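Local coordinates for lipoprotein (Klebsiella pneumoniae subsp. pneumoniae, PDB 4HWM) that is a YedD-family lipoprotein of unknown function, built as a closed antiparallel beta barrel with a helix near its C-terminal end, at residues 76-79 with 80-84. Residues are numbered along the deposited sequence; the frame is centred on the assembly and turned at random. Where two conformers were deposited one is given.
Sequences NVTA and SLDIY
A 3:5 beta hairpin, with a type I turn and a G1 beta bulge, brings Thr78 against Asp82 where strand 73-78 reverses into strand 83-89. The turn runs from Thr78 to Leu81, and Leu81 N closes it on Thr78 O at 2.7 Å. Leu81 takes the left-handed backbone conformation (phi 70°) of the bulge position, which directs the chain into the returning strand. Thr78 N then bonds Asp82 O (2.9 Å), and Asn76 and Tyr84 form a hydrogen-bonded antiparallel pair, N to O in both directions.

The side chain of Thr78 adds a second set of bonds to the loop. With chi1 at 66°, OG1 sits between its own backbone N and carbonyl carbon and faces the returning chain. Thr78 OG1 accepts the N-H of Asp82 (OG1 to N 3.1 Å) and, weakly, that of Ser80, and donates its own proton to Asp82 OD2 at 2.9 Å, from above the carboxylate plane. Together with Gln63 NE2, which also bonds OD2, this probably restrains the carboxylate's rotation. The methyl CG2 of Thr78 turns instead to the Tyr84 ring, 4.0 Å from CE2.

On the other face, Val77 and Ile83 make a non-hydrogen-bonded pair whose side chains run alongside each other, CG2 of Val77 lying 4.1 Å from Ile83 CG1. Val77 CG1 touches Leu81 CD2 (3.8 Å), so the valine bridges strand and turn.

Strand 60-70 flanks the hairpin, and its Met68 packs on Val77. Asn76 hydrogen-bonds Thr51 OG1 through OD1 and Tyr95 OH through ND2, and the ring of Tyr95 meets that of Tyr84 steeply, tying this hairpin end to strands 50-56 and 92-95 of the barrel.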
loop_
_atom_site.group_PDB
_atom_site.type_symbol
_atom_site.label_atom_id
_atom_site.label_comp_id
_atom_site.label_asym_id
_atom_site.label_seq_id
_atom_site.Cartn_x
_atom_site.Cartn_y
_atom_site.Cartn_z
ATOM N N ASN A 76 -0.090 4.177 -6.696
ATOM C CA ASN A 76 0.864 4.243 -5.619
ATOM C C ASN A 76 2.265 4.438 -6.209
ATOM O O ASN A 76 2.662 3.683 -7.070
ATOM C CB ASN A 76 0.820 2.987 -4.748
ATOM C CG ASN A 76 1.688 3.128 -3.504
ATOM O OD1 ASN A 76 1.822 4.228 -2.967
ATOM N ND2 ASN A 76 2.286 2.030 -3.049
ATOM N N VAL A 77 2.988 5.436 -5.718
ATOM C CA VAL A 77 4.385 5.680 -6.083
ATOM C C VAL A 77 5.245 5.395 -4.854
ATOM O O VAL A 77 5.140 6.080 -3.855
ATOM C CB VAL A 77 4.632 7.147 -6.562
ATOM C CG1 VAL A 77 6.077 7.303 -7.014
ATOM C CG2 VAL A 77 3.634 7.522 -7.659
ATOM N N THR A 78 6.081 4.361 -4.899
ATOM C CA THR A 78 6.881 4.039 -3.718
ATOM C C THR A 78 8.083 4.937 -3.653
ATOM O O THR A 78 8.454 5.551 -4.655
ATOM C CB THR A 78 7.393 2.597 -3.704
ATOM O OG1 THR A 78 8.328 2.436 -4.772
ATOM C CG2 THR A 78 6.288 1.602 -3.809
ATOM N N ALA A 79 8.750 4.933 -2.494
ATOM C CA ALA A 79 9.941 5.758 -2.262
ATOM C C ALA A 79 11.108 5.401 -3.199
ATOM O O ALA A 79 12.028 6.195 -3.350
ATOM C CB ALA A 79 10.367 5.691 -0.791
ATOM N N SER A 80 11.050 4.207 -3.808
ATOM C CA SER A 80 12.008 3.787 -4.848
ATOM C C SER A 80 11.508 4.063 -6.264
ATOM O O SER A 80 12.142 3.658 -7.237
ATOM C CB SER A 80 12.299 2.294 -4.710
ATOM O OG SER A 80 12.739 2.004 -3.406
ATOM N N LEU A 81 10.359 4.736 -6.377
ATOM C CA LEU A 81 9.736 5.129 -7.646
ATOM C C LEU A 81 9.152 3.962 -8.467
ATOM O O LEU A 81 8.992 4.054 -9.682
ATOM C CB LEU A 81 10.652 6.028 -8.491
ATOM C CG LEU A 81 10.925 7.454 -8.011
ATOM C CD1 LEU A 81 11.854 8.169 -9.009
ATOM C CD2 LEU A 81 9.638 8.257 -7.806
ATOM N N ASP A 82 8.759 2.888 -7.790
ATOM C CA ASP A 82 7.847 1.925 -8.411
ATOM C C ASP A 82 6.485 2.643 -8.507
ATOM O O ASP A 82 6.106 3.367 -7.582
ATOM C CB ASP A 82 7.704 0.639 -7.587
ATOM C CG ASP A 82 9.031 0.058 -7.132
ATOM O OD1 ASP A 82 9.889 -0.247 -8.004
ATOM O OD2 ASP A 82 9.200 -0.108 -5.890
ATOM N N ILE A 83 5.787 2.455 -9.621
ATOM C CA ILE A 83 4.470 3.062 -9.859
ATOM C C ILE A 83 3.444 1.972 -10.148
ATOM O O ILE A 83 3.600 1.205 -11.088
ATOM C CB ILE A 83 4.541 4.089 -10.997
ATOM C CG1 ILE A 83 5.461 5.248 -10.594
ATOM C CG2 ILE A 83 3.184 4.652 -11.319
ATOM C CD1 ILE A 83 5.653 6.306 -11.694
ATOM N N TYR A 84 2.393 1.915 -9.330
ATOM C CA TYR A 84 1.414 0.857 -9.399
ATOM C C TYR A 84 -0.001 1.415 -9.405
ATOM O O TYR A 84 -0.416 2.045 -8.431
ATOM C CB TYR A 84 1.538 -0.018 -8.161
ATOM C CG TYR A 84 2.881 -0.661 -7.911
ATOM C CD1 TYR A 84 3.419 -1.555 -8.801
ATOM C CD2 TYR A 84 3.560 -0.427 -6.737
ATOM C CE1 TYR A 84 4.659 -2.167 -8.536
ATOM C CE2 TYR A 84 4.773 -1.047 -6.461
ATOM C CZ TYR A 84 5.318 -1.911 -7.361
ATOM O OH TYR A 84 6.539 -2.510 -7.067
#